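Local coordinates for protein beta-L-arabinobiosidase (Bacteroides thetaiotaomicron, PDB 5MQR) that probably releases L-arabinose-containing sugars from plant pectin as a multidomain glycoside hydrolase of a gut bacterium, possibly with sialidase activity, at residues K746-N754 with W797-M805; T775-E786 with M845-L856. All coordinates share one frame; numbering follows the deposited sequence.

How the contacts relate
From the N-terminal side the four segments come in the order 746-754, 775-786, 797-805, 845-856, so the two loops cross. Contact 1 closes a 42-residue excursion through helices 754-765 and 768-788, joining the loop before the first to the loop after the second. Contact 2 opens within that excursion, on helix 768-788, and closes 58 residues later on helix 843-864, enclosing 797-805 and helix 820-839. Their centres lie about 17 Å apart, and helix 768-788 links them: its E781 probably accepts hydrogen bonds from S752 and N754 of contact 1. Loops and helices of one glycoside hydrolase domain are thereby tied together.

Contact 1: K746-N754 with W797-M805; sequences KMDKFSSWN and WQGDVQDGM
S751 joins the two loops through both its backbone and its hydroxyl. Three hydrogen bonds converge on it. Its amide N donates to Q802 O at 3.0 Å. The hydroxyl, placed beside the backbone N by a chi1 of -57°, has two partners: S751 OG donates to D803 OD1 at 2.5 Å, an unusually short distance whose exact value is doubtful at this resolution, and accepts from Q798 NE2 at 3.0 Å. That last bond is straight and lies almost in the amide plane of Q798, whose chain bends at chi2 (67°) to bring its nitrogen over to the serine. With a leucine in place of Q798 the hydroxyl of S751 would probably lose its amide donor and be less firmly fixed in rotation.

Weaker polar and apolar contacts flank this group. F750 CA approaches Q802 O at 3.2 Å in a CA-H...O contact, so one carbonyl receives two successive residues. The F750 ring has G804 N at its edge, near its plane, 3.9 Å from F750 CD1, while V801 O approaches obliquely. G804 has positive phi, a conformation that favours glycine. The aliphatic part of Q802 rests on the end of the 3-10 turn 747-749, with Q802 CG 3.5 Å from K749 O.

R819, by a salt bridge, and T821, by a hydrogen bond, hold D803 OD2 and so help to position the carboxylate. Q798 and S751 also pack on helix 820-839, at I822 and Y825, and Q798 touches W785 of helix 768-788. The contact is thus a loop-to-loop junction within the MGH1-like glycoside hydrolase domain, joining the loop that enters helix 754-765 through an ST turn (S752 OG accepting from N754 N) to the loop between helices 768-788 and 820-839.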
loop_
_atom_site.group_PDB
_atom_site.type_symbol
_atom_site.label_atom_id
_atom_site.label_comp_id
_atom_site.label_asym_id
_atom_site.label_seq_id
_atom_site.Cartn_x
_atom_site.Cartn_y
_atom_site.Cartn_z
ATOM N N LYS A 746 -15.507 41.839 -21.305
ATOM C CA LYS A 746 -14.127 41.700 -21.800
ATOM C C LYS A 746 -13.685 40.279 -22.115
ATOM O O LYS A 746 -12.519 40.050 -22.404
ATOM C CB LYS A 746 -13.144 42.406 -20.867
ATOM C CG LYS A 746 -13.448 43.893 -20.821
ATOM C CD LYS A 746 -12.463 44.662 -19.975
ATOM C CE LYS A 746 -12.841 46.134 -19.968
ATOM N NZ LYS A 746 -11.806 46.926 -19.254
HETATM N N MSE A 747 -14.618 39.339 -22.146
HETATM C CA MSE A 747 -14.380 38.056 -22.832
HETATM C C MSE A 747 -14.069 38.270 -24.306
HETATM O O MSE A 747 -13.351 37.470 -24.913
HETATM C CB MSE A 747 -15.576 37.109 -22.674
HETATM C CG MSE A 747 -15.683 36.656 -21.225
HETATM SE SE MSE A 747 -16.960 35.194 -20.949
HETATM C CE MSE A 747 -15.697 33.847 -21.617
ATOM N N ASP A 748 -14.587 39.349 -24.898
ATOM C CA ASP A 748 -14.263 39.657 -26.277
ATOM C C ASP A 748 -12.798 40.125 -26.493
ATOM O O ASP A 748 -12.397 40.288 -27.626
ATOM C CB ASP A 748 -15.333 40.588 -26.934
ATOM C CG ASP A 748 -15.325 42.034 -26.409
ATOM O OD1 ASP A 748 -14.407 42.472 -25.673
ATOM O OD2 ASP A 748 -16.284 42.757 -26.751
ATOM N N LYS A 749 -12.013 40.312 -25.429
ATOM C CA LYS A 749 -10.644 40.802 -25.553
ATOM C C LYS A 749 -9.606 39.698 -25.709
ATOM O O LYS A 749 -8.465 39.996 -26.020
ATOM C CB LYS A 749 -10.262 41.690 -24.348
ATOM C CG LYS A 749 -11.095 42.963 -24.181
ATOM C CD LYS A 749 -10.876 43.929 -25.330
ATOM C CE LYS A 749 -11.642 45.225 -25.116
ATOM N NZ LYS A 749 -11.818 45.919 -26.428
ATOM N N PHE A 750 -9.989 38.443 -25.478
ATOM C CA PHE A 750 -9.057 37.333 -25.605
ATOM C C PHE A 750 -9.689 36.100 -26.232
ATOM O O PHE A 750 -10.849 35.760 -25.942
ATOM C CB PHE A 750 -8.457 36.965 -24.243
ATOM C CG PHE A 750 -7.594 38.042 -23.652
ATOM C CD1 PHE A 750 -6.289 38.225 -24.097
ATOM C CD2 PHE A 750 -8.089 38.896 -22.683
ATOM C CE1 PHE A 750 -5.486 39.233 -23.572
ATOM C CE2 PHE A 750 -7.291 39.896 -22.146
ATOM C CZ PHE A 750 -5.991 40.071 -22.595
ATOM N N SER A 751 -8.909 35.444 -27.094
ATOM C CA SER A 751 -9.302 34.194 -27.695
ATOM C C SER A 751 -9.709 33.210 -26.607
ATOM O O SER A 751 -9.261 33.304 -25.456
ATOM C CB SER A 751 -8.159 33.597 -28.515
ATOM O OG SER A 751 -7.710 34.483 -29.525
ATOM N N SER A 752 -10.566 32.267 -26.995
ATOM C CA SER A 752 -11.182 31.329 -26.050
ATOM C C SER A 752 -11.156 29.882 -26.531
ATOM O O SER A 752 -11.559 29.604 -27.677
ATOM C CB SER A 752 -12.638 31.736 -25.805
ATOM O OG SER A 752 -13.299 30.744 -25.047
ATOM N N TRP A 753 -10.709 28.978 -25.648
ATOM C CA TRP A 753 -10.991 27.539 -25.782
ATOM C C TRP A 753 -11.899 27.052 -24.672
ATOM O O TRP A 753 -11.860 25.897 -24.280
ATOM C CB TRP A 753 -9.722 26.688 -25.933
ATOM C CG TRP A 753 -8.799 26.483 -24.768
ATOM C CD1 TRP A 753 -8.816 25.453 -23.914
ATOM C CD2 TRP A 753 -7.676 27.292 -24.391
ATOM N NE1 TRP A 753 -7.808 25.559 -23.006
ATOM C CE2 TRP A 753 -7.077 26.677 -23.285
ATOM C CE3 TRP A 753 -7.110 28.462 -24.892
ATOM C CZ2 TRP A 753 -5.954 27.200 -22.650
ATOM C CZ3 TRP A 753 -5.987 28.983 -24.264
ATOM C CH2 TRP A 753 -5.427 28.360 -23.151
ATOM N N ASN A 754 -12.817 27.907 -24.243
ATOM C CA ASN A 754 -13.583 27.627 -23.031
ATOM C C ASN A 754 -14.626 26.541 -23.135
ATOM O O ASN A 754 -14.928 25.904 -22.119
ATOM C CB ASN A 754 -14.220 28.893 -22.490
ATOM C CG ASN A 754 -13.191 29.878 -21.991
ATOM O OD1 ASN A 754 -12.051 29.516 -21.644
ATOM N ND2 ASN A 754 -13.566 31.143 -21.991
ATOM N N TRP A 797 -9.177 34.650 -37.716
ATOM C CA TRP A 797 -8.055 35.541 -37.505
ATOM C C TRP A 797 -8.072 35.995 -36.079
ATOM O O TRP A 797 -9.118 36.020 -35.438
ATOM C CB TRP A 797 -8.089 36.772 -38.406
ATOM C CG TRP A 797 -9.274 37.665 -38.226
ATOM C CD1 TRP A 797 -10.437 37.622 -38.943
ATOM C CD2 TRP A 797 -9.423 38.739 -37.285
ATOM N NE1 TRP A 797 -11.299 38.600 -38.510
ATOM C CE2 TRP A 797 -10.705 39.301 -37.493
ATOM C CE3 TRP A 797 -8.604 39.282 -36.288
ATOM C CZ2 TRP A 797 -11.185 40.385 -36.737
ATOM C CZ3 TRP A 797 -9.085 40.359 -35.522
ATOM C CH2 TRP A 797 -10.362 40.891 -35.747
ATOM N N GLN A 798 -6.901 36.361 -35.580
ATOM C CA GLN A 798 -6.808 37.100 -34.341
ATOM C C GLN A 798 -5.551 37.916 -34.334
ATOM O O GLN A 798 -4.508 37.446 -34.788
ATOM C CB GLN A 798 -6.793 36.151 -33.159
ATOM C CG GLN A 798 -6.870 36.847 -31.807
ATOM C CD GLN A 798 -8.188 37.539 -31.549
ATOM O OE1 GLN A 798 -8.530 38.522 -32.194
ATOM N NE2 GLN A 798 -8.920 37.050 -30.558
ATOM N N GLY A 799 -5.640 39.133 -33.813
ATOM C CA GLY A 799 -4.433 39.906 -33.496
ATOM C C GLY A 799 -3.633 39.219 -32.406
ATOM O O GLY A 799 -4.217 38.655 -31.472
ATOM N N ASP A 800 -2.308 39.221 -32.508
ATOM C CA ASP A 800 -1.514 38.433 -31.541
ATOM C C ASP A 800 -1.683 38.941 -30.094
ATOM O O ASP A 800 -1.717 38.144 -29.172
ATOM C CB ASP A 800 -0.041 38.222 -31.973
ATOM C CG ASP A 800 0.796 39.516 -32.020
ATOM O OD1 ASP A 800 0.258 40.640 -31.884
ATOM O OD2 ASP A 800 2.025 39.376 -32.204
ATOM N N VAL A 801 -1.907 40.240 -29.923
ATOM C CA VAL A 801 -2.215 40.842 -28.607
ATOM C C VAL A 801 -3.478 40.208 -27.965
ATOM O O VAL A 801 -3.530 39.985 -26.753
ATOM C CB VAL A 801 -2.376 42.399 -28.707
ATOM C CG1 VAL A 801 -2.719 43.012 -27.351
ATOM C CG2 VAL A 801 -1.112 43.058 -29.265
ATOM N N GLN A 802 -4.463 39.904 -28.806
ATOM C CA GLN A 802 -5.741 39.324 -28.373
ATOM C C GLN A 802 -5.681 37.803 -28.178
ATOM O O GLN A 802 -6.614 37.253 -27.626
ATOM C CB GLN A 802 -6.900 39.711 -29.323
ATOM C CG GLN A 802 -7.371 41.132 -29.157
ATOM C CD GLN A 802 -6.353 42.126 -29.658
ATOM O OE1 GLN A 802 -5.815 41.979 -30.756
ATOM N NE2 GLN A 802 -6.060 43.128 -28.847
ATOM N N ASP A 803 -4.600 37.147 -28.616
ATOM C CA ASP A 803 -4.220 35.832 -28.068
ATOM C C ASP A 803 -3.447 35.942 -26.758
ATOM O O ASP A 803 -3.039 34.923 -26.226
ATOM C CB ASP A 803 -3.349 35.022 -29.046
ATOM C CG ASP A 803 -4.127 34.452 -30.202
ATOM O OD1 ASP A 803 -5.334 34.166 -30.077
ATOM O OD2 ASP A 803 -3.507 34.255 -31.253
ATOM N N GLY A 804 -3.262 37.149 -26.222
ATOM C CA GLY A 804 -2.348 37.376 -25.106
ATOM C C GLY A 804 -0.875 37.282 -25.459
ATOM O O GLY A 804 -0.040 37.114 -24.571
HETATM N N MSE A 805 -0.541 37.389 -26.746
HETATM C CA MSE A 805 0.812 37.114 -27.198
HETATM C C MSE A 805 1.371 38.252 -28.017
HETATM O O MSE A 805 1.841 38.068 -29.146
HETATM C CB MSE A 805 0.871 35.771 -27.934
HETATM C CG MSE A 805 0.136 34.656 -27.200
HETATM SE SE MSE A 805 0.270 32.996 -28.232
HETATM C CE MSE A 805 -0.656 31.811 -26.960
#

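Contact 2: T775-E786 with M845-L856; sequences TKDLETEYQRWE and MAMRYGMRADTL
Y849 sets the edge of its ring against one face of Y782, with Y849 CE1 3.7 Å from Y782 CD1. The pair is T-shaped: the planes stand at 86° and the centroids are 5.2 Å apart. The contact lies toward the rim of the Y782 ring, which reaches across because CG is anti to the backbone N (chi1 -172°). The Y849 side chain crosses that of E779 at about a right angle, so that Y849 OH lies 3.5 Å from E779 CB, and the end of Q783 lies close by.

Next to the aromatic pair lies an ion pair. R852 holds the carboxylate of E786 side-on with two nitrogens, one to each oxygen: R852 NE to E786 OE2 at 2.8 Å and R852 NH2 to E786 OE1 at 3.0 Å. Both oxygens use their syn lone pairs, and the carboxylate and guanidinium are nearly coplanar, so this salt bridge restrains the rotation of each group. The remaining nitrogen, R852 NH1, sits over the centre of the Y849 ring.

The axes of segments 775-786 and 845-856 approach to 13.4 Å, a separation that long side chains must bridge, and run in broadly the same direction at 37° to each other. Both helices belong to the MGH1-like domain, which as a six-hairpin glycosidase probably has the (alpha/alpha)6-barrel fold. Helix 820-839 packs against both, through M826 and A830 on Y782 and L833 on M845.

R852 and Y782 run antiparallel alongside one another, bringing R852 CD within 3.6 Å of Y782 CE1, and L856 CD1 packs against the hydroxyl end of that tyrosine. At the N-terminal ends, the extended selenomethionine M845 crosses T775 obliquely, its CE 3.7 Å from T775 CG2, while its selenium faces the carboxylate of E779.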
loop_
_atom_site.group_PDB
_atom_site.type_symbol
_atom_site.label_atom_id
_atom_site.label_comp_id
_atom_site.label_asym_id
_atom_site.label_seq_id
_atom_site.Cartn_x
_atom_site.Cartn_y
_atom_site.Cartn_z
ATOM N N THR A 775 -24.408 24.826 -21.597
ATOM C CA THR A 775 -24.386 24.599 -23.054
ATOM C C THR A 775 -24.803 25.849 -23.869
ATOM O O THR A 775 -24.070 26.257 -24.769
ATOM C CB THR A 775 -25.198 23.300 -23.380
ATOM O OG1 THR A 775 -24.349 22.159 -23.139
ATOM C CG2 THR A 775 -25.703 23.242 -24.749
ATOM N N LYS A 776 -25.939 26.460 -23.542
ATOM C CA LYS A 776 -26.389 27.657 -24.256
ATOM C C LYS A 776 -25.398 28.807 -24.160
ATOM O O LYS A 776 -25.122 29.451 -25.163
ATOM C CB LYS A 776 -27.756 28.130 -23.756
ATOM C CG LYS A 776 -28.879 27.188 -24.141
ATOM C CD LYS A 776 -30.252 27.788 -23.828
ATOM C CE LYS A 776 -31.311 26.706 -23.635
ATOM N NZ LYS A 776 -32.640 27.196 -24.114
ATOM N N ASP A 777 -24.849 29.016 -22.962
ATOM C CA ASP A 777 -23.857 30.058 -22.715
ATOM C C ASP A 777 -22.633 29.875 -23.597
ATOM O O ASP A 777 -22.084 30.864 -24.107
ATOM C CB ASP A 777 -23.377 30.077 -21.268
ATOM C CG ASP A 777 -24.500 30.222 -20.274
ATOM O OD1 ASP A 777 -25.246 29.213 -20.077
ATOM O OD2 ASP A 777 -24.614 31.319 -19.672
ATOM N N LEU A 778 -22.209 28.618 -23.770
ATOM C CA LEU A 778 -21.070 28.296 -24.631
ATOM C C LEU A 778 -21.368 28.466 -26.112
ATOM O O LEU A 778 -20.471 28.866 -26.867
ATOM C CB LEU A 778 -20.538 26.902 -24.357
ATOM C CG LEU A 778 -19.959 26.708 -22.953
ATOM C CD1 LEU A 778 -19.702 25.219 -22.751
ATOM C CD2 LEU A 778 -18.715 27.557 -22.714
ATOM N N GLU A 779 -22.607 28.198 -26.527
ATOM C CA GLU A 779 -23.026 28.436 -27.932
ATOM C C GLU A 779 -23.032 29.909 -28.249
ATOM O O GLU A 779 -22.558 30.307 -29.306
ATOM C CB GLU A 779 -24.431 27.884 -28.246
ATOM C CG GLU A 779 -24.564 26.383 -28.154
ATOM C CD GLU A 779 -26.012 25.926 -28.292
ATOM O OE1 GLU A 779 -26.560 26.102 -29.392
ATOM O OE2 GLU A 779 -26.578 25.382 -27.300
ATOM N N THR A 780 -23.597 30.706 -27.346
ATOM C CA THR A 780 -23.567 32.156 -27.488
ATOM C C THR A 780 -22.115 32.657 -27.627
ATOM O O THR A 780 -21.824 33.470 -28.500
ATOM C CB THR A 780 -24.265 32.866 -26.300
ATOM O OG1 THR A 780 -25.617 32.412 -26.216
ATOM C CG2 THR A 780 -24.232 34.434 -26.459
ATOM N N GLU A 781 -21.214 32.157 -26.775
ATOM C CA GLU A 781 -19.796 32.513 -26.897
ATOM C C GLU A 781 -19.231 32.148 -28.285
ATOM O O GLU A 781 -18.607 33.001 -28.953
ATOM C CB GLU A 781 -18.969 31.846 -25.802
ATOM C CG GLU A 781 -17.484 32.151 -25.862
ATOM C CD GLU A 781 -16.696 31.475 -24.755
ATOM O OE1 GLU A 781 -17.159 30.445 -24.206
ATOM O OE2 GLU A 781 -15.585 31.976 -24.461
ATOM N N TYR A 782 -19.445 30.891 -28.694
ATOM C CA TYR A 782 -18.921 30.384 -29.962
ATOM C C TYR A 782 -19.402 31.257 -31.138
ATOM O O TYR A 782 -18.602 31.712 -31.954
ATOM C CB TYR A 782 -19.337 28.928 -30.183
ATOM C CG TYR A 782 -18.662 28.315 -31.376
ATOM C CD1 TYR A 782 -19.095 28.594 -32.672
ATOM C CD2 TYR A 782 -17.570 27.465 -31.221
ATOM C CE1 TYR A 782 -18.445 28.044 -33.761
ATOM C CE2 TYR A 782 -16.931 26.907 -32.310
ATOM C CZ TYR A 782 -17.366 27.197 -33.573
ATOM O OH TYR A 782 -16.713 26.642 -34.651
ATOM N N GLN A 783 -20.707 31.491 -31.198
ATOM C CA GLN A 783 -21.312 32.229 -32.299
ATOM C C GLN A 783 -20.781 33.675 -32.404
ATOM O O GLN A 783 -20.672 34.203 -33.518
ATOM C CB GLN A 783 -22.854 32.186 -32.216
ATOM C CG GLN A 783 -23.449 30.819 -32.564
ATOM C CD GLN A 783 -24.964 30.756 -32.356
ATOM O OE1 GLN A 783 -25.724 31.468 -33.015
ATOM N NE2 GLN A 783 -25.411 29.903 -31.447
ATOM N N ARG A 784 -20.425 34.281 -31.261
ATOM C CA ARG A 784 -19.876 35.629 -31.244
ATOM C C ARG A 784 -18.524 35.623 -31.953
ATOM O O ARG A 784 -18.313 36.415 -32.874
ATOM C CB ARG A 784 -19.768 36.197 -29.812
ATOM C CG ARG A 784 -19.124 37.581 -29.767
ATOM C CD ARG A 784 -19.068 38.197 -28.372
ATOM N NE ARG A 784 -18.623 37.289 -27.313
ATOM C CZ ARG A 784 -17.376 36.835 -27.149
ATOM N NH1 ARG A 784 -16.399 37.149 -27.996
ATOM N NH2 ARG A 784 -17.104 36.028 -26.133
ATOM N N TRP A 785 -17.636 34.711 -31.555
ATOM C CA TRP A 785 -16.342 34.585 -32.232
ATOM C C TRP A 785 -16.482 34.306 -33.732
ATOM O O TRP A 785 -15.786 34.894 -34.551
ATOM C CB TRP A 785 -15.455 33.514 -31.562
ATOM C CG TRP A 785 -14.901 33.962 -30.245
ATOM C CD1 TRP A 785 -15.124 33.395 -29.019
ATOM C CD2 TRP A 785 -14.042 35.075 -30.019
ATOM N NE1 TRP A 785 -14.451 34.098 -28.034
ATOM C CE2 TRP A 785 -13.766 35.121 -28.627
ATOM C CE3 TRP A 785 -13.458 36.032 -30.862
ATOM C CZ2 TRP A 785 -12.951 36.095 -28.055
ATOM C CZ3 TRP A 785 -12.638 37.025 -30.288
ATOM C CH2 TRP A 785 -12.391 37.039 -28.889
ATOM N N GLU A 786 -17.377 33.391 -34.070
ATOM C CA GLU A 786 -17.685 33.048 -35.458
ATOM C C GLU A 786 -18.180 34.244 -36.265
ATOM O O GLU A 786 -17.804 34.418 -37.400
ATOM C CB GLU A 786 -18.746 31.941 -35.495
ATOM C CG GLU A 786 -19.052 31.390 -36.873
ATOM C CD GLU A 786 -19.994 30.214 -36.779
ATOM O OE1 GLU A 786 -21.177 30.452 -36.459
ATOM O OE2 GLU A 786 -19.544 29.058 -36.987
HETATM N N MSE A 845 -27.722 19.764 -32.850
HETATM C CA MSE A 845 -26.585 20.522 -32.338
HETATM C C MSE A 845 -25.305 19.735 -32.529
HETATM O O MSE A 845 -24.277 20.305 -32.870
HETATM C CB MSE A 845 -26.808 20.852 -30.861
HETATM C CG MSE A 845 -25.621 21.516 -30.174
HETATM SE SE MSE A 845 -26.040 21.839 -28.258
HETATM C CE MSE A 845 -24.132 22.005 -27.833
ATOM N N ALA A 846 -25.359 18.425 -32.300
ATOM C CA ALA A 846 -24.205 17.578 -32.524
ATOM C C ALA A 846 -23.683 17.729 -33.945
ATOM O O ALA A 846 -22.496 17.892 -34.134
ATOM C CB ALA A 846 -24.528 16.130 -32.242
HETATM N N MSE A 847 -24.573 17.708 -34.927
HETATM C CA MSE A 847 -24.164 17.834 -36.325
HETATM C C MSE A 847 -23.707 19.234 -36.661
HETATM O O MSE A 847 -22.659 19.387 -37.254
HETATM C CB MSE A 847 -25.296 17.431 -37.267
HETATM C CG MSE A 847 -24.917 17.440 -38.756
HETATM SE SE MSE A 847 -23.296 16.343 -39.032
HETATM C CE MSE A 847 -23.885 14.609 -38.331
ATOM N N ARG A 848 -24.482 20.260 -36.298
ATOM C CA ARG A 848 -24.084 21.670 -36.545
ATOM C C ARG A 848 -22.639 21.968 -36.102
ATOM O O ARG A 848 -21.869 22.586 -36.848
ATOM C CB ARG A 848 -25.030 22.670 -35.866
ATOM C CG ARG A 848 -26.265 23.018 -36.668
ATOM C CD ARG A 848 -27.164 24.004 -35.936
ATOM N NE ARG A 848 -27.979 23.362 -34.904
ATOM C CZ ARG A 848 -29.088 22.640 -35.125
ATOM N NH1 ARG A 848 -29.547 22.417 -36.353
ATOM N NH2 ARG A 848 -29.735 22.115 -34.090
ATOM N N TYR A 849 -22.274 21.514 -34.915
ATOM C CA TYR A 849 -20.943 21.790 -34.391
ATOM C C TYR A 849 -19.887 20.786 -34.848
ATOM O O TYR A 849 -18.729 21.155 -34.946
ATOM C CB TYR A 849 -20.968 21.935 -32.862
ATOM C CG TYR A 849 -21.527 23.265 -32.447
ATOM C CD1 TYR A 849 -20.712 24.386 -32.390
ATOM C CD2 TYR A 849 -22.876 23.419 -32.153
ATOM C CE1 TYR A 849 -21.218 25.631 -32.026
ATOM C CE2 TYR A 849 -23.405 24.658 -31.801
ATOM C CZ TYR A 849 -22.572 25.762 -31.733
ATOM O OH TYR A 849 -23.083 26.987 -31.380
ATOM N N GLY A 850 -20.276 19.540 -35.116
ATOM C CA GLY A 850 -19.389 18.545 -35.706
ATOM C C GLY A 850 -18.960 18.945 -37.113
ATOM O O GLY A 850 -17.814 18.755 -37.480
HETATM N N MSE A 851 -19.877 19.515 -37.894
HETATM C CA MSE A 851 -19.552 20.090 -39.203
HETATM C C MSE A 851 -18.575 21.226 -39.108
HETATM O O MSE A 851 -17.709 21.346 -39.971
HETATM C CB MSE A 851 -20.756 20.714 -39.885
HETATM C CG MSE A 851 -21.733 19.683 -40.408
HETATM SE SE MSE A 851 -20.995 18.616 -41.887
HETATM C CE MSE A 851 -20.390 20.017 -43.145
ATOM N N ARG A 852 -18.736 22.089 -38.100
ATOM C CA ARG A 852 -17.798 23.204 -37.883
ATOM C C ARG A 852 -16.400 22.702 -37.544
ATOM O O ARG A 852 -15.405 23.265 -38.004
ATOM C CB ARG A 852 -18.273 24.145 -36.783
ATOM C CG ARG A 852 -19.450 25.002 -37.185
ATOM C CD ARG A 852 -20.001 25.614 -35.926
ATOM N NE ARG A 852 -20.861 26.755 -36.170
ATOM C CZ ARG A 852 -22.171 26.827 -35.930
ATOM N NH1 ARG A 852 -22.878 25.795 -35.448
ATOM N NH2 ARG A 852 -22.798 27.970 -36.195
ATOM N N ALA A 853 -16.354 21.635 -36.753
ATOM C CA ALA A 853 -15.102 20.974 -36.402
ATOM C C ALA A 853 -14.430 20.357 -37.634
ATOM O O ALA A 853 -13.285 20.656 -37.884
ATOM C CB ALA A 853 -15.312 19.939 -35.301
ATOM N N ASP A 854 -15.129 19.547 -38.423
ATOM C CA ASP A 854 -14.520 18.998 -39.644
ATOM C C ASP A 854 -14.016 20.125 -40.562
ATOM O O ASP A 854 -12.921 20.018 -41.123
ATOM C CB ASP A 854 -15.484 18.124 -40.457
ATOM C CG ASP A 854 -15.982 16.906 -39.696
ATOM O OD1 ASP A 854 -15.306 16.463 -38.751
ATOM O OD2 ASP A 854 -17.080 16.396 -40.051
ATOM N N THR A 855 -14.823 21.180 -40.715
ATOM C CA THR A 855 -14.471 22.330 -41.561
ATOM C C THR A 855 -13.144 22.919 -41.111
ATOM O O THR A 855 -12.253 23.070 -41.925
ATOM C CB THR A 855 -15.562 23.426 -41.543
ATOM O OG1 THR A 855 -16.791 22.881 -42.026
ATOM C CG2 THR A 855 -15.181 24.631 -42.419
ATOM N N LEU A 856 -13.006 23.194 -39.812
ATOM C CA LEU A 856 -11.810 23.855 -39.270
ATOM C C LEU A 856 -10.588 22.957 -39.262
ATOM O O LEU A 856 -9.484 23.407 -39.516
ATOM C CB LEU A 856 -12.060 24.377 -37.859
ATOM C CG LEU A 856 -13.026 25.556 -37.771
ATOM C CD1 LEU A 856 -13.466 25.800 -36.335
ATOM C CD2 LEU A 856 -12.402 26.815 -38.355
#